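Local coordinates for uncharacterized protein, DUF633, LMOf2365_1472 (Listeria monocytogenes str. 4b F2365, PDB 3GNL), which is uncharacterised but probably acts as a tRNA (adenine(22)-N(1))-methyltransferase, transferring a methyl group from S-adenosylmethionine to an adenine of tRNA, at residues E5-L8 / S9-L12; D31-Y34 / L35-F38; E52-D55 / G56-Q59. All coordinates share one frame; numbering follows the deposited sequence.

Contact 1 of 3, residues E5-L8 / S9-L12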
loop_
_atom_site.group_PDB
_atom_site.type_symbol
_atom_site.label_atom_id
_atom_site.label_comp_id
_atom_site.label_asym_id
_atom_site.label_seq_id
_atom_site.Cartn_x
_atom_site.Cartn_y
_atom_site.Cartn_z
ATOM N N GLU A 5 6.384 -19.670 16.735
ATOM C CA GLU A 5 5.993 -18.647 15.715
ATOM C C GLU A 5 7.100 -17.606 15.564
ATOM O O GLU A 5 7.686 -17.164 16.556
ATOM C CB GLU A 5 4.692 -17.950 16.127
ATOM C CG GLU A 5 3.756 -17.591 14.963
ATOM C CD GLU A 5 2.743 -18.699 14.645
ATOM O OE1 GLU A 5 3.144 -19.890 14.598
ATOM O OE2 GLU A 5 1.543 -18.381 14.433
ATOM N N GLU A 6 7.387 -17.215 14.323
ATOM C CA GLU A 6 8.347 -16.142 14.066
ATOM C C GLU A 6 7.691 -14.763 14.263
ATOM O O GLU A 6 6.483 -14.580 14.029
ATOM C CB GLU A 6 8.907 -16.250 12.647
ATOM C CG GLU A 6 9.753 -17.474 12.369
ATOM C CD GLU A 6 10.750 -17.200 11.261
ATOM O OE1 GLU A 6 10.434 -17.461 10.075
ATOM O OE2 GLU A 6 11.841 -16.676 11.576
ATOM N N GLN A 7 8.494 -13.798 14.681
ATOM C CA GLN A 7 8.068 -12.408 14.781
ATOM C C GLN A 7 7.857 -11.813 13.359
ATOM O O GLN A 7 8.600 -12.132 12.433
ATOM C CB GLN A 7 9.150 -11.658 15.568
ATOM C CG GLN A 7 9.123 -10.143 15.553
ATOM C CD GLN A 7 10.306 -9.562 16.318
ATOM O OE1 GLN A 7 10.822 -10.192 17.241
ATOM N NE2 GLN A 7 10.736 -8.364 15.939
ATOM N N LEU A 8 6.838 -10.969 13.182
ATOM C CA LEU A 8 6.644 -10.326 11.874
ATOM C C LEU A 8 7.747 -9.316 11.598
ATOM O O LEU A 8 8.329 -8.739 12.534
ATOM C CB LEU A 8 5.314 -9.567 11.818
ATOM C CG LEU A 8 4.012 -10.360 11.819
ATOM C CD1 LEU A 8 2.811 -9.424 11.724
ATOM C CD2 LEU A 8 3.942 -11.382 10.705
ATOM N N SER A 9 8.010 -9.048 10.313
ATOM C CA SER A 9 8.819 -7.896 9.949
ATOM C C SER A 9 8.154 -6.603 10.463
ATOM O O SER A 9 6.936 -6.587 10.702
ATOM C CB SER A 9 8.993 -7.792 8.421
ATOM O OG SER A 9 7.756 -7.498 7.793
ATOM N N LYS A 10 8.936 -5.534 10.606
ATOM C CA LYS A 10 8.375 -4.255 11.055
ATOM C C LYS A 10 7.325 -3.774 10.066
ATOM O O LYS A 10 6.322 -3.172 10.440
ATOM C CB LYS A 10 9.467 -3.198 11.246
ATOM C CG LYS A 10 10.406 -3.540 12.364
ATOM C CD LYS A 10 9.797 -3.142 13.713
ATOM C CE LYS A 10 10.876 -3.115 14.810
ATOM N NZ LYS A 10 11.077 -4.496 15.328
ATOM N N ARG A 11 7.572 -4.029 8.789
ATOM C CA ARG A 11 6.615 -3.670 7.730
ATOM C C ARG A 11 5.278 -4.388 7.943
ATOM O O ARG A 11 4.193 -3.757 7.920
ATOM C CB ARG A 11 7.217 -4.006 6.352
ATOM C CG ARG A 11 6.313 -3.707 5.163
ATOM C CD ARG A 11 6.990 -4.149 3.878
ATOM N NE ARG A 11 7.164 -5.598 3.871
ATOM C CZ ARG A 11 6.332 -6.466 3.290
ATOM N NH1 ARG A 11 5.247 -6.048 2.646
ATOM N NH2 ARG A 11 6.566 -7.776 3.383
ATOM N N LEU A 12 5.332 -5.708 8.093
ATOM C CA LEU A 12 4.088 -6.456 8.262
ATOM C C LEU A 12 3.449 -6.235 9.607
ATOM O O LEU A 12 2.230 -6.275 9.688
ATOM C CB LEU A 12 4.270 -7.951 7.953
ATOM C CG LEU A 12 4.507 -8.240 6.469
ATOM C CD1 LEU A 12 4.868 -9.744 6.367
ATOM C CD2 LEU A 12 3.328 -7.870 5.575
#
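Leu8 leans one of its two methyls over the backbone at the other end of the turn: CD1 lies 3.8 Å from Leu12 O, and the side chains themselves meet more loosely, Leu8 CD1 standing 4.3 Å from Leu12 CB. Leucine suits this place, because its branched end can serve the turn with CD1 while both methyls also face helix 34-41, where Tyr34 and Phe38 receive them. Between the two leucines, Ser9 folds back. With OG set between its own backbone N and carbonyl carbon (chi1 67°), the hydroxyl points along the opening helix and accepts from Leu12 N at 3.0 Å from OG, in a nearly straight bond (165° at the hydrogen). A short side chain with an acceptor close to the backbone is what this place calls for.

On another flank, Gln7 and Lys10 approach at a slant. Gln7 is extended beyond CG, whereas Lys10 bends at chi2 and chi4, which curls its ammonium group back along the chain until NZ is 3.9 Å from Gln7 NE2, a loose approach of two donors. Arg11 runs out the other way; Leu12 CG sits 3.7 Å above one face of its guanidinium, toward the rim, and NH1 is bonded to Gln124 OE1.

Glu151, from strand 141-151, takes the amides of Lys10 and Arg11 with its two carboxylate oxygens. This tertiary addition supplements the bond from Leu12 N to Ser9 OG, which by itself makes the start of helix 10-16 a classic serine N-cap.

Contact 2 of 3, residues D31-Y34 / L35-F38; sequences DHAY and LPCF
Ala33 and Cys37 are joined through Ala33 O, which accepts from Cys37 N at 3.0 Å; one residue on, Tyr34 O takes Phe38 N at 2.9 Å, and helix 34-41 is under way. The sulfur of Cys37 lies over the first turn, 4.5 Å from Ala33 CB. Proline has no N-H to offer, and in the first turn no helical acceptor awaits one, which suits Pro36; its CD packs 3.3 Å from Ala33 O. Leu35 and Phe38 both set CG anti to the backbone N (chi1 176° and 169°), carrying Leu35 to Val15 and Ala16 of helix 10-16 and Phe38 to Leu8 and Ala16. A type I' turn from Asp31 to Tyr34 precedes the helix. This loop after strand 23-28 is the place of the glycine-rich first motif in Rossmann-like methyltransferases, which usually lines the cofactor pocket.

Tyr34 swings CG beside its backbone N (chi1 -68°), turning the ring back until His32 CB lies 3.5 Å above its centre. The tyrosine OH in turn rests over the rim of one imidazole face. His32 ND1 donates to Asp31 OD1 at 2.9 Å, close to the imidazole plane, limiting the ring's rotation. A water joins Asp31 O to Leu35 N, supplying an acceptor for that early helix amide.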
loop_
_atom_site.group_PDB
_atom_site.type_symbol
_atom_site.label_atom_id
_atom_site.label_comp_id
_atom_site.label_asym_id
_atom_site.label_seq_id
_atom_site.Cartn_x
_atom_site.Cartn_y
_atom_site.Cartn_z
ATOM N N ASP A 31 2.157 -12.942 2.367
ATOM C CA ASP A 31 3.517 -13.380 2.563
ATOM C C ASP A 31 3.523 -14.567 3.525
ATOM O O ASP A 31 3.529 -14.345 4.740
ATOM C CB ASP A 31 4.321 -12.196 3.127
ATOM C CG ASP A 31 5.800 -12.478 3.197
ATOM O OD1 ASP A 31 6.223 -13.641 2.971
ATOM O OD2 ASP A 31 6.548 -11.526 3.513
ATOM N N HIS A 32 3.520 -15.810 3.014
ATOM C CA HIS A 32 3.477 -17.022 3.851
ATOM C C HIS A 32 2.312 -17.120 4.852
ATOM O O HIS A 32 2.342 -17.977 5.741
ATOM C CB HIS A 32 4.784 -17.250 4.581
ATOM C CG HIS A 32 5.959 -17.522 3.679
ATOM N ND1 HIS A 32 6.504 -16.560 2.858
ATOM C CD2 HIS A 32 6.703 -18.637 3.504
ATOM C CE1 HIS A 32 7.525 -17.083 2.187
ATOM N NE2 HIS A 32 7.675 -18.336 2.576
ATOM N N ALA A 33 1.262 -16.310 4.664
ATOM C CA ALA A 33 0.167 -16.226 5.625
ATOM C C ALA A 33 0.686 -15.800 7.005
ATOM O O ALA A 33 -0.032 -16.052 7.988
ATOM C CB ALA A 33 -0.575 -17.572 5.705
ATOM N N TYR A 34 1.872 -15.196 7.096
ATOM C CA TYR A 34 2.392 -14.779 8.406
ATOM C C TYR A 34 1.422 -13.801 9.063
ATOM O O TYR A 34 1.093 -13.947 10.276
ATOM C CB TYR A 34 3.749 -14.068 8.304
ATOM C CG TYR A 34 4.924 -14.897 7.883
ATOM C CD1 TYR A 34 5.081 -16.198 8.335
ATOM C CD2 TYR A 34 5.890 -14.357 7.046
ATOM C CE1 TYR A 34 6.201 -16.961 7.955
ATOM C CE2 TYR A 34 7.003 -15.120 6.640
ATOM C CZ TYR A 34 7.121 -16.420 7.107
ATOM O OH TYR A 34 8.203 -17.168 6.724
ATOM N N LEU A 35 0.990 -12.800 8.299
ATOM C CA LEU A 35 0.089 -11.787 8.853
ATOM C C LEU A 35 -1.269 -12.356 9.294
ATOM O O LEU A 35 -1.689 -12.094 10.429
ATOM C CB LEU A 35 0.017 -10.571 7.911
ATOM C CG LEU A 35 -0.959 -9.462 8.300
ATOM C CD1 LEU A 35 -0.478 -8.099 7.759
ATOM C CD2 LEU A 35 -2.375 -9.719 7.903
ATOM N N PRO A 36 -1.937 -13.173 8.468
ATOM C CA PRO A 36 -3.184 -13.826 8.900
ATOM C C PRO A 36 -2.984 -14.651 10.133
ATOM O O PRO A 36 -3.826 -14.609 11.045
ATOM C CB PRO A 36 -3.533 -14.709 7.719
ATOM C CG PRO A 36 -2.955 -13.982 6.521
ATOM C CD PRO A 36 -1.681 -13.359 7.030
ATOM N N CYS A 37 -1.883 -15.385 10.230
ATOM C CA CYS A 37 -1.669 -16.213 11.430
ATOM C C CYS A 37 -1.498 -15.320 12.643
ATOM O O CYS A 37 -2.079 -15.607 13.685
ATOM C CB CYS A 37 -0.479 -17.150 11.272
ATOM S SG CYS A 37 -0.770 -18.555 10.069
ATOM N N PHE A 38 -0.710 -14.263 12.501
ATOM C CA PHE A 38 -0.440 -13.339 13.624
ATOM C C PHE A 38 -1.755 -12.696 14.092
ATOM O O PHE A 38 -1.983 -12.603 15.308
ATOM C CB PHE A 38 0.522 -12.279 13.151
ATOM C CG PHE A 38 0.704 -11.122 14.099
ATOM C CD1 PHE A 38 1.665 -11.198 15.095
ATOM C CD2 PHE A 38 -0.006 -9.949 13.919
ATOM C CE1 PHE A 38 1.897 -10.100 15.967
ATOM C CE2 PHE A 38 0.231 -8.842 14.766
ATOM C CZ PHE A 38 1.183 -8.933 15.781
HETATM O O HOH W 1 2.195 -12.182 5.908
#

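Contact 3 of 3, residues E52-D55 / G56-Q59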
loop_
_atom_site.group_PDB
_atom_site.type_symbol
_atom_site.label_atom_id
_atom_site.label_comp_id
_atom_site.label_asym_id
_atom_site.label_seq_id
_atom_site.Cartn_x
_atom_site.Cartn_y
_atom_site.Cartn_z
ATOM N N GLU A 52 -3.225 -16.478 -2.905
ATOM C CA GLU A 52 -1.960 -16.615 -3.594
ATOM C C GLU A 52 -2.267 -16.882 -5.044
ATOM O O GLU A 52 -3.291 -17.479 -5.336
ATOM C CB GLU A 52 -1.097 -17.762 -3.035
ATOM C CG GLU A 52 -0.881 -17.680 -1.519
ATOM C CD GLU A 52 0.047 -16.585 -1.135
ATOM O OE1 GLU A 52 0.655 -15.943 -2.008
ATOM O OE2 GLU A 52 0.163 -16.348 0.098
ATOM N N VAL A 53 -1.395 -16.431 -5.957
ATOM C CA VAL A 53 -1.664 -16.642 -7.379
ATOM C C VAL A 53 -0.914 -17.831 -7.993
ATOM O O VAL A 53 -1.409 -18.428 -8.945
ATOM C CB VAL A 53 -1.593 -15.313 -8.185
ATOM C CG1 VAL A 53 -0.174 -14.796 -8.225
ATOM C CG2 VAL A 53 -2.114 -15.508 -9.607
ATOM N N VAL A 54 0.224 -18.231 -7.450
ATOM C CA VAL A 54 1.020 -19.332 -8.014
ATOM C C VAL A 54 1.497 -20.373 -6.967
ATOM O O VAL A 54 1.413 -20.123 -5.755
ATOM C CB VAL A 54 2.197 -18.781 -8.851
ATOM C CG1 VAL A 54 1.647 -18.011 -10.058
ATOM C CG2 VAL A 54 3.122 -17.904 -7.994
ATOM N N ASP A 55 2.044 -21.502 -7.420
ATOM C CA ASP A 55 2.335 -22.663 -6.535
ATOM C C ASP A 55 3.217 -22.556 -5.313
ATOM O O ASP A 55 2.807 -23.039 -4.227
ATOM C CB ASP A 55 2.760 -23.896 -7.372
ATOM C CG ASP A 55 1.566 -24.601 -7.963
ATOM O OD1 ASP A 55 0.466 -24.238 -7.545
ATOM O OD2 ASP A 55 1.694 -25.515 -8.823
ATOM N N GLY A 56 4.414 -22.012 -5.481
ATOM C CA GLY A 56 5.392 -21.890 -4.415
ATOM C C GLY A 56 4.724 -21.187 -3.246
ATOM O O GLY A 56 4.550 -21.785 -2.194
ATOM N N PRO A 57 4.274 -19.941 -3.459
ATOM C CA PRO A 57 3.617 -19.229 -2.337
ATOM C C PRO A 57 2.289 -19.835 -1.851
ATOM O O PRO A 57 1.928 -19.727 -0.666
ATOM C CB PRO A 57 3.411 -17.831 -2.904
ATOM C CG PRO A 57 4.530 -17.679 -3.952
ATOM C CD PRO A 57 4.535 -19.047 -4.602
ATOM N N PHE A 58 1.514 -20.471 -2.694
ATOM C CA PHE A 58 0.285 -21.094 -2.242
ATOM C C PHE A 58 0.684 -22.214 -1.256
ATOM O O PHE A 58 0.150 -22.277 -0.134
ATOM C CB PHE A 58 -0.510 -21.654 -3.446
ATOM C CG PHE A 58 -1.727 -22.442 -3.071
ATOM C CD1 PHE A 58 -2.797 -21.846 -2.455
ATOM C CD2 PHE A 58 -1.823 -23.796 -3.415
ATOM C CE1 PHE A 58 -3.927 -22.531 -2.095
ATOM C CE2 PHE A 58 -2.971 -24.525 -3.064
ATOM C CZ PHE A 58 -4.029 -23.893 -2.389
ATOM N N GLN A 59 1.638 -23.065 -1.635
ATOM C CA GLN A 59 2.091 -24.136 -0.729
ATOM C C GLN A 59 2.738 -23.697 0.558
ATOM O O GLN A 59 2.467 -24.275 1.620
ATOM C CB GLN A 59 3.023 -25.094 -1.456
ATOM C CG GLN A 59 2.193 -26.138 -2.072
ATOM C CD GLN A 59 2.392 -26.258 -3.502
ATOM O OE1 GLN A 59 3.382 -26.844 -3.958
ATOM N NE2 GLN A 59 1.432 -25.743 -4.262
#
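Asp55 and Gln59 share the shorter of two backbone bonds that open helix 55-67: Gln59 N gives its hydrogen to Asp55 O at 2.8 Å, almost straight at 173°. Phe58 N does the same for Val54 O at 3.1 Å, with Val54 at the N-cap. The Asp55 carboxylate forms a salt bridge through OD1 to Lys78, and its charge at the first helical position probably interacts favourably with the helix dipole.

Gln59 bends at chi2, which lays its amide back over this turn with NE2 3.0 Å from Asp55 O, at an angle unsuited to a hydrogen bond. The carboxylate is the more distant neighbour: Asp55 OD1 stays 3.7 Å from Gln59 NE2, and the two planes are 54° apart.

Farther out, Val54 and Pro57 lie side by side and point the same way, CG2 of Val54 being 3.8 Å from CD of Pro57. Proline is at home in a first turn, where its missing N-H costs no helical bond. Glu52 crosses the proline at a slant, setting OE1 3.5 Å from Pro57 CB, while its CG rests 3.7 Å from Phe58 CA. Phe58 directs CG anti to its backbone N (chi1 174°), which presents a ring edge to Glu52 CB and lets the ring reach Val76 and Lys78 of strand 74-78.

The turn links strand 45-52 to its helix at the start of a right-handed beta-alpha-beta crossover. An acidic residue ending the second strand, as Glu52 does, commonly holds the cofactor's ribose in Rossmann-like methyltransferases, and Glu52 may do likewise.

In the fold
Along the chain the three contacts come in series, each closing a short turn at the start of a helix; none encloses or crosses another. Contact 1 starts helix 10-16 at the N terminus. After strand 23-28, contact 2 opens helix 34-41, and after strand 45-52 contact 3 opens helix 55-67, so the last two mark successive strand-to-helix junctions of the Rossmann-like sheet. Contacts 1 and 2 touch: Leu8 CD1 comes within 3.6 Å of Phe38 CG, joining the N-terminal segment to helix 34-41. Contacts 2 and 3 approach to about 4 Å between nearest atoms without touching, while contact 3 stays about 10 Å from contact 1 at the nearest atoms.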